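Local coordinates for divalent-cation tolerance protein CutA (Pyrococcus horikoshii, PDB 1UKU) that contributes to heavy-metal resistance as a homotrimer that binds copper between two trimers, which probably drives its further oligomerisation, at residues K16-L21 with R25-A30; R68-H73 with P78-I83. One frame throughout, in Å; residues are numbered along the deposited sequence.

Contact 1. Residues K16-L21 with R25-A30; sequences KVVKTL and RLIACA
The turn from helix 11-23 into strand 29-41, a helix-to-strand connection of the ferredoxin-like alpha/beta fold of CutA, closes here with Leu21 and Leu26 held together by their backbones. Arg25 is the first residue to leave the helix, and its positive phi (62°) belongs to a Schellman motif. Leu26 N donates to Leu21 O at 3.0 Å with an N-H...O angle of 161°, and Arg25 N lies 3.1 Å from the same oxygen. Beyond the turn Leu26, Ile27 and Ala30 point toward the helix, while Ala28 and Cys29 point away from it. With chi1 at 67°, Ile27 CG1 is wedged between the two backbone branches, and CG1 and CD1 lie alongside Leu21, each 4.0 Å from Leu21 CB; CD1 also comes within 4.3 Å of Val18 CG1. Leu21 CD2 and Leu26 CD1 meet more loosely, at 4.3 Å. Packing is tightest at the strand, where Val18 CG1 presses on Ala30 CB at 3.4 Å, closer than usual for two carbons; Val18 CG2 is also 4.0 Å from Ala30 CB. Leu55 of strand 44-57 touches Val18, Ile27 and Ala30, while Leu65 of helix 62-72 packs on Leu21. Cys29 and Ala30 pair antiparallel with a strand of a second subunit, whose Phe38 packs on Val18, so the sheet continues into that chain.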
ATOM      1  N   LYS A  16     -15.213  -4.289 -12.987  1.00 10.03           N
ATOM      2  CA  LYS A  16     -15.515  -3.884 -14.357  1.00 11.12           C
ATOM      3  C   LYS A  16     -14.392  -3.015 -14.903  1.00 10.71           C
ATOM      4  O   LYS A  16     -13.885  -3.228 -15.999  1.00  9.92           O
ATOM      5  CB  LYS A  16     -16.814  -3.094 -14.411  1.00 12.02           C
ATOM      6  CG  LYS A  16     -17.205  -2.657 -15.822  1.00 15.98           C
ATOM      7  CD  LYS A  16     -18.594  -2.034 -15.786  1.00 21.59           C
ATOM      8  CE  LYS A  16     -18.843  -1.096 -16.942  1.00 24.69           C
ATOM      9  NZ  LYS A  16     -20.159  -0.417 -16.781  1.00 27.27           N
ATOM     10  N   VAL A  17     -13.980  -2.032 -14.104  1.00  9.80           N
ATOM     11  CA  VAL A  17     -12.956  -1.086 -14.530  1.00  9.12           C
ATOM     12  C   VAL A  17     -11.631  -1.805 -14.698  1.00  8.33           C
ATOM     13  O   VAL A  17     -10.980  -1.665 -15.707  1.00  9.19           O
ATOM     14  CB  VAL A  17     -12.876   0.121 -13.586  1.00  9.60           C
ATOM     15  CG1 VAL A  17     -11.684   1.025 -13.941  1.00  9.33           C
ATOM     16  CG2 VAL A  17     -14.187   0.921 -13.660  1.00  8.33           C
ATOM     17  N   VAL A  18     -11.253  -2.636 -13.736  1.00  8.30           N
ATOM     18  CA  VAL A  18      -9.970  -3.344 -13.816  1.00  9.50           C
ATOM     19  C   VAL A  18      -9.914  -4.312 -14.985  1.00  8.83           C
ATOM     20  O   VAL A  18      -8.889  -4.391 -15.693  1.00  8.81           O
ATOM     21  CB  VAL A  18      -9.658  -4.057 -12.493  1.00 10.93           C
ATOM     22  CG1 VAL A  18      -8.643  -5.181 -12.633  1.00 14.42           C
ATOM     23  CG2 VAL A  18      -9.228  -3.017 -11.464  1.00 11.79           C
ATOM     24  N   LYS A  19     -11.008  -5.012 -15.214  1.00  9.35           N
ATOM     25  CA  LYS A  19     -11.044  -5.946 -16.340  1.00  9.80           C
ATOM     26  C   LYS A  19     -10.976  -5.161 -17.680  1.00  9.86           C
ATOM     27  O   LYS A  19     -10.303  -5.609 -18.605  1.00  9.81           O
ATOM     28  CB  LYS A  19     -12.269  -6.871 -16.287  1.00 10.46           C
ATOM     29  CG  LYS A  19     -12.237  -7.869 -15.152  1.00 12.10           C
ATOM     30  CD  LYS A  19     -13.428  -8.821 -15.136  1.00 16.79           C
ATOM     31  CE  LYS A  19     -13.343  -9.777 -13.960  1.00 18.32           C
ATOM     32  NZ  LYS A  19     -14.497 -10.724 -13.930  1.00 22.16           N
ATOM     33  N   THR A  20     -11.624  -4.000 -17.785  1.00  9.65           N
ATOM     34  CA  THR A  20     -11.502  -3.150 -18.990  1.00  9.32           C
ATOM     35  C   THR A  20     -10.047  -2.705 -19.189  1.00  9.27           C
ATOM     36  O   THR A  20      -9.544  -2.690 -20.302  1.00 10.70           O
ATOM     37  CB  THR A  20     -12.408  -1.936 -18.870  1.00 10.47           C
ATOM     38  OG1 THR A  20     -13.771  -2.387 -18.743  1.00 13.53           O
ATOM     39  CG2 THR A  20     -12.342  -1.098 -20.095  1.00 10.21           C
ATOM     40  N   LEU A  21      -9.365  -2.344 -18.110  1.00  7.95           N
ATOM     41  CA  LEU A  21      -7.994  -1.862 -18.200  1.00  7.93           C
ATOM     42  C   LEU A  21      -7.097  -3.014 -18.626  1.00  8.06           C
ATOM     43  O   LEU A  21      -6.153  -2.792 -19.403  1.00  8.75           O
ATOM     44  CB  LEU A  21      -7.520  -1.252 -16.888  1.00  7.38           C
ATOM     45  CG  LEU A  21      -8.218   0.029 -16.433  1.00  9.13           C
ATOM     46  CD1 LEU A  21      -7.716   0.427 -15.020  1.00  9.87           C
ATOM     47  CD2 LEU A  21      -8.070   1.220 -17.391  1.00  9.17           C
ATOM     48  N   ARG A  25      -4.966  -3.524 -22.149  1.00  9.25           N
ATOM     49  CA  ARG A  25      -3.551  -3.804 -21.964  1.00  9.92           C
ATOM     50  C   ARG A  25      -2.805  -2.605 -21.329  1.00 10.07           C
ATOM     51  O   ARG A  25      -1.616  -2.399 -21.486  1.00 11.37           O
ATOM     52  CB  ARG A  25      -2.983  -4.363 -23.282  1.00 10.91           C
ATOM     53  CG  ARG A  25      -3.531  -5.801 -23.560  1.00 12.60           C
ATOM     54  CD  ARG A  25      -2.712  -6.843 -22.927  1.00 14.21           C
ATOM     55  NE  ARG A  25      -3.137  -8.232 -23.147  1.00 16.05           N
ATOM     56  CZ  ARG A  25      -2.498  -9.287 -22.646  1.00 18.33           C
ATOM     57  NH1 ARG A  25      -1.449  -9.114 -21.875  1.00 19.53           N
ATOM     58  NH2 ARG A  25      -2.927 -10.535 -22.866  1.00 20.70           N
ATOM     59  N   LEU A  26      -3.547  -1.863 -20.498  1.00  9.10           N
ATOM     60  CA  LEU A  26      -3.004  -0.690 -19.831  1.00  8.13           C
ATOM     61  C   LEU A  26      -2.372  -0.992 -18.483  1.00  7.66           C
ATOM     62  O   LEU A  26      -1.638  -0.155 -17.970  1.00  8.38           O
ATOM     63  CB  LEU A  26      -4.044   0.414 -19.675  1.00  8.89           C
ATOM     64  CG  LEU A  26      -4.429   1.041 -21.011  1.00 10.18           C
ATOM     65  CD1 LEU A  26      -5.626   1.958 -20.816  1.00 11.46           C
ATOM     66  CD2 LEU A  26      -3.257   1.805 -21.604  1.00 12.77           C
ATOM     67  N   ILE A  27      -2.722  -2.148 -17.928  1.00  7.44           N
ATOM     68  CA  ILE A  27      -2.144  -2.657 -16.675  1.00  7.71           C
ATOM     69  C   ILE A  27      -1.814  -4.115 -16.863  1.00  7.77           C
ATOM     70  O   ILE A  27      -2.461  -4.778 -17.653  1.00  8.18           O
ATOM     71  CB  ILE A  27      -3.078  -2.455 -15.433  1.00  6.99           C
ATOM     72  CG1 ILE A  27      -4.352  -3.294 -15.504  1.00  6.24           C
ATOM     73  CG2 ILE A  27      -3.386  -0.979 -15.252  1.00  8.42           C
ATOM     74  CD1 ILE A  27      -5.238  -3.141 -14.262  1.00  8.01           C
ATOM     75  N   ALA A  28      -0.828  -4.594 -16.104  1.00  8.02           N
ATOM     76  CA  ALA A  28      -0.512  -6.015 -16.090  1.00  8.81           C
ATOM     77  C   ALA A  28      -1.282  -6.788 -15.034  1.00  9.68           C
ATOM     78  O   ALA A  28      -1.515  -7.985 -15.178  1.00  9.91           O
ATOM     79  CB  ALA A  28       0.962  -6.230 -15.876  1.00  9.46           C
ATOM     80  N   CYS A  29      -1.640  -6.111 -13.951  1.00  9.63           N
ATOM     81  CA  CYS A  29      -2.386  -6.775 -12.900  1.00 11.39           C
ATOM     82  C   CYS A  29      -2.940  -5.773 -11.926  1.00  8.15           C
ATOM     83  O   CYS A  29      -2.542  -4.609 -11.887  1.00  8.31           O
ATOM     84  CB  CYS A  29      -1.508  -7.767 -12.206  1.00 13.30           C
ATOM     85  SG  CYS A  29      -0.225  -6.986 -11.399  1.00 22.81           S
ATOM     86  N   ALA A  30      -3.934  -6.240 -11.176  1.00  8.36           N
ATOM     87  CA  ALA A  30      -4.615  -5.488 -10.139  1.00  7.34           C
ATOM     88  C   ALA A  30      -4.768  -6.358  -8.885  1.00  6.34           C
ATOM     89  O   ALA A  30      -4.953  -7.561  -8.991  1.00  7.06           O
ATOM     90  CB  ALA A  30      -5.922  -5.025 -10.620  1.00  7.70           C
TER

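Contact 2. Residues R68-H73 with P78-I83; sequences RIKELH and PAIIRI
Pro78 lies over one face of the His73 imidazole: its CB sits 3.4 Å from the ring centroid and only 11° off the ring normal, a CH-pi contact with CD2 the nearest ring atom at 3.3 Å. One helical turn back, Ile69 and Ile80 run alongside in opposing senses, Ile69 CG2 against Ile80 CD1 at 3.6 Å and Ile69 CD1 against Ile80 CG2 at 3.9 Å. The same Ile80 CD1 also touches the aliphatic part of Lys70, 3.6 Å from Lys70 CG. Ile69 CG2 also reaches the edge of the His73 ring, in its plane. These contacts join the end of helix 62-72 to the chain leading into strand 81-84, outermost within this chain but paired with a strand of a third subunit, the second helix-to-strand return of the ferredoxin-like fold. A chi1 of -150° swings the imidazole toward Pro78; its ND1 is hydrogen-bonded to Tyr75 N, and Phe8 stacks on the ring. On the other segment, Asn89 of the third subunit bonds through its side-chain amide to Pro78 O and Ile80 N. Farther out, the copper ion lies about 11 Å from the His73 side chain.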
ATOM      1  N   ARG A  68      -7.739   6.969 -18.943  1.00 10.35           N
ATOM      2  CA  ARG A  68      -8.739   5.922 -19.008  1.00 10.53           C
ATOM      3  C   ARG A  68      -9.446   5.712 -17.665  1.00  9.96           C
ATOM      4  O   ARG A  68     -10.666   5.517 -17.626  1.00 10.06           O
ATOM      5  CB  ARG A  68      -8.162   4.622 -19.554  1.00 10.66           C
ATOM      6  CG  ARG A  68      -8.055   4.597 -21.045  1.00 16.01           C
ATOM      7  CD  ARG A  68      -9.399   4.804 -21.775  1.00 15.85           C
ATOM      8  NE  ARG A  68     -10.262   3.630 -21.886  1.00 15.77           N
ATOM      9  CZ  ARG A  68     -11.598   3.646 -21.843  1.00 15.96           C
ATOM     10  NH1 ARG A  68     -12.269   4.767 -21.629  1.00 18.60           N
ATOM     11  NH2 ARG A  68     -12.272   2.529 -22.014  1.00 17.24           N
ATOM     12  N   ILE A  69      -8.717   5.789 -16.566  1.00  8.93           N
ATOM     13  CA  ILE A  69      -9.373   5.666 -15.286  1.00  9.47           C
ATOM     14  C   ILE A  69     -10.344   6.810 -15.097  1.00  9.63           C
ATOM     15  O   ILE A  69     -11.447   6.585 -14.604  1.00 10.74           O
ATOM     16  CB  ILE A  69      -8.359   5.575 -14.139  1.00  8.46           C
ATOM     17  CG1 ILE A  69      -7.585   4.250 -14.228  1.00  7.80           C
ATOM     18  CG2 ILE A  69      -9.073   5.674 -12.767  1.00 10.19           C
ATOM     19  CD1 ILE A  69      -6.345   4.224 -13.327  1.00  8.55           C
ATOM     20  N   LYS A  70      -9.960   8.028 -15.480  1.00 10.47           N
ATOM     21  CA  LYS A  70     -10.883   9.159 -15.341  1.00 10.81           C
ATOM     22  C   LYS A  70     -12.167   8.869 -16.103  1.00 11.47           C
ATOM     23  O   LYS A  70     -13.250   9.156 -15.631  1.00 13.90           O
ATOM     24  CB  LYS A  70     -10.243  10.459 -15.847  1.00 11.34           C
ATOM     25  CG  LYS A  70      -9.182  11.022 -14.939  1.00 13.10           C
ATOM     26  CD  LYS A  70      -8.312  12.041 -15.641  1.00 17.41           C
ATOM     27  CE  LYS A  70      -9.028  13.324 -15.895  1.00 21.18           C
ATOM     28  NZ  LYS A  70      -8.087  14.251 -16.599  1.00 23.19           N
ATOM     29  N   GLU A  71     -12.013   8.308 -17.295  1.00 10.99           N
ATOM     30  CA  GLU A  71     -13.133   8.027 -18.180  1.00 12.04           C
ATOM     31  C   GLU A  71     -13.994   6.860 -17.715  1.00 12.48           C
ATOM     32  O   GLU A  71     -15.171   6.756 -18.090  1.00 15.27           O
ATOM     33  CB  GLU A  71     -12.628   7.742 -19.586  1.00 11.84           C
ATOM     34  CG  GLU A  71     -12.109   8.976 -20.284  1.00 12.07           C
ATOM     35  CD  GLU A  71     -11.325   8.639 -21.522  1.00 14.62           C
ATOM     36  OE1 GLU A  71     -11.216   7.462 -21.890  1.00 15.42           O
ATOM     37  OE2 GLU A  71     -10.812   9.595 -22.153  1.00 17.92           O
ATOM     38  N   LEU A  72     -13.436   5.962 -16.912  1.00 11.36           N
ATOM     39  CA  LEU A  72     -14.177   4.776 -16.467  1.00 11.28           C
ATOM     40  C   LEU A  72     -14.696   4.857 -15.022  1.00 10.81           C
ATOM     41  O   LEU A  72     -15.537   4.046 -14.614  1.00 11.67           O
ATOM     42  CB  LEU A  72     -13.305   3.529 -16.596  1.00 11.82           C
ATOM     43  CG  LEU A  72     -12.986   3.152 -18.036  1.00 11.57           C
ATOM     44  CD1 LEU A  72     -11.916   2.061 -18.060  1.00 12.33           C
ATOM     45  CD2 LEU A  72     -14.217   2.662 -18.762  1.00 13.86           C
ATOM     46  N   HIS A  73     -14.234   5.839 -14.280  1.00 10.16           N
ATOM     47  CA  HIS A  73     -14.405   5.795 -12.822  1.00  9.56           C
ATOM     48  C   HIS A  73     -15.812   6.198 -12.415  1.00 10.80           C
ATOM     49  O   HIS A  73     -16.351   7.172 -12.944  1.00 10.63           O
ATOM     50  CB  HIS A  73     -13.412   6.719 -12.124  1.00  9.25           C
ATOM     51  CG  HIS A  73     -13.038   6.242 -10.756  1.00  8.78           C
ATOM     52  ND1 HIS A  73     -13.927   6.210  -9.706  1.00  9.76           N
ATOM     53  CD2 HIS A  73     -11.876   5.731 -10.296  1.00  8.55           C
ATOM     54  CE1 HIS A  73     -13.326   5.673  -8.652  1.00  8.04           C
ATOM     55  NE2 HIS A  73     -12.078   5.371  -8.993  1.00  8.64           N
ATOM     56  N   PRO A  78     -12.148  10.984  -8.556  1.00 11.07           N
ATOM     57  CA  PRO A  78     -11.480   9.789  -8.025  1.00 11.06           C
ATOM     58  C   PRO A  78     -10.083  10.122  -7.590  1.00 10.52           C
ATOM     59  O   PRO A  78      -9.508  11.106  -8.053  1.00 10.32           O
ATOM     60  CB  PRO A  78     -11.430   8.861  -9.224  1.00 10.71           C
ATOM     61  CG  PRO A  78     -11.382   9.777 -10.396  1.00 12.68           C
ATOM     62  CD  PRO A  78     -12.144  11.014 -10.019  1.00 12.35           C
ATOM     63  N   ALA A  79      -9.526   9.288  -6.720  1.00  9.62           N
ATOM     64  CA  ALA A  79      -8.102   9.313  -6.418  1.00  9.68           C
ATOM     65  C   ALA A  79      -7.392   8.434  -7.448  1.00  8.96           C
ATOM     66  O   ALA A  79      -7.692   7.252  -7.588  1.00  9.28           O
ATOM     67  CB  ALA A  79      -7.835   8.797  -5.032  1.00 11.23           C
ATOM     68  N   ILE A  80      -6.434   9.005  -8.163  1.00  8.05           N
ATOM     69  CA  ILE A  80      -5.627   8.251  -9.107  1.00  7.07           C
ATOM     70  C   ILE A  80      -4.162   8.578  -8.821  1.00  7.48           C
ATOM     71  O   ILE A  80      -3.615   9.574  -9.324  1.00  8.04           O
ATOM     72  CB  ILE A  80      -5.981   8.580 -10.584  1.00  7.93           C
ATOM     73  CG1 ILE A  80      -7.485   8.555 -10.787  1.00  7.00           C
ATOM     74  CG2 ILE A  80      -5.297   7.565 -11.523  1.00  9.23           C
ATOM     75  CD1 ILE A  80      -7.919   9.033 -12.183  1.00  8.41           C
ATOM     76  N   ILE A  81      -3.525   7.724  -8.026  1.00  6.79           N
ATOM     77  CA  ILE A  81      -2.269   8.012  -7.323  1.00  7.46           C
ATOM     78  C   ILE A  81      -1.157   7.127  -7.858  1.00  7.42           C
ATOM     79  O   ILE A  81      -1.221   5.913  -7.739  1.00  7.81           O
ATOM     80  CB  ILE A  81      -2.483   7.783  -5.825  1.00  8.04           C
ATOM     81  CG1 ILE A  81      -3.357   8.923  -5.251  1.00  8.30           C
ATOM     82  CG2 ILE A  81      -1.172   7.698  -5.067  1.00 10.02           C
ATOM     83  CD1 ILE A  81      -3.905   8.727  -3.833  1.00 12.05           C
ATOM     84  N   ARG A  82      -0.138   7.743  -8.440  1.00  7.05           N
ATOM     85  CA  ARG A  82       1.021   7.053  -8.986  1.00  7.09           C
ATOM     86  C   ARG A  82       2.137   7.049  -7.952  1.00  6.72           C
ATOM     87  O   ARG A  82       2.557   8.109  -7.477  1.00  6.86           O
ATOM     88  CB  ARG A  82       1.524   7.742 -10.256  1.00  8.22           C
ATOM     89  CG  ARG A  82       2.893   7.310 -10.705  1.00  8.72           C
ATOM     90  CD  ARG A  82       3.316   7.933 -11.984  1.00  8.60           C
ATOM     91  NE  ARG A  82       4.726   7.728 -12.208  1.00 10.11           N
ATOM     92  CZ  ARG A  82       5.354   8.009 -13.344  1.00 10.60           C
ATOM     93  NH1 ARG A  82       4.712   8.528 -14.387  1.00 14.58           N
ATOM     94  NH2 ARG A  82       6.650   7.768 -13.434  1.00 12.83           N
ATOM     95  N   ILE A  83       2.640   5.867  -7.612  1.00  6.70           N
ATOM     96  CA  ILE A  83       3.844   5.700  -6.814  1.00  8.49           C
ATOM     97  C   ILE A  83       4.851   4.890  -7.617  1.00  7.55           C
ATOM     98  O   ILE A  83       4.587   3.781  -8.030  1.00  7.49           O
ATOM     99  CB  ILE A  83       3.536   5.055  -5.440  1.00  9.20           C
ATOM    100  CG1 ILE A  83       2.657   5.997  -4.574  1.00 11.76           C
ATOM    101  CG2 ILE A  83       4.823   4.730  -4.691  1.00  8.23           C
ATOM    102  CD1 ILE A  83       1.831   5.294  -3.506  1.00 14.67           C
TER

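Contacts 1 and 2 are both buried and both tie a helix to the chain that follows it, reaching the same sheet from its two outermost strands within the chain, 29-41 and 81-84. Contact 1 is aliphatic and includes a backbone hydrogen bond across its tight turn; contact 2 has no hydrogen bond between its segments, adds an imidazole face, and reaches the surface at Lys70. The two helices meet at Leu21 CD1 and Ile69 CG1 (3.9 Å), and the turn of contact 1 meets helix 62-72 at Leu26 CD1 and Arg68 CG (3.6 Å). Cys29 and Ala30 pair with a strand of the second subunit, Ile81 and Arg82 with one of the third, so the beta pairings face different subunits within the trimer.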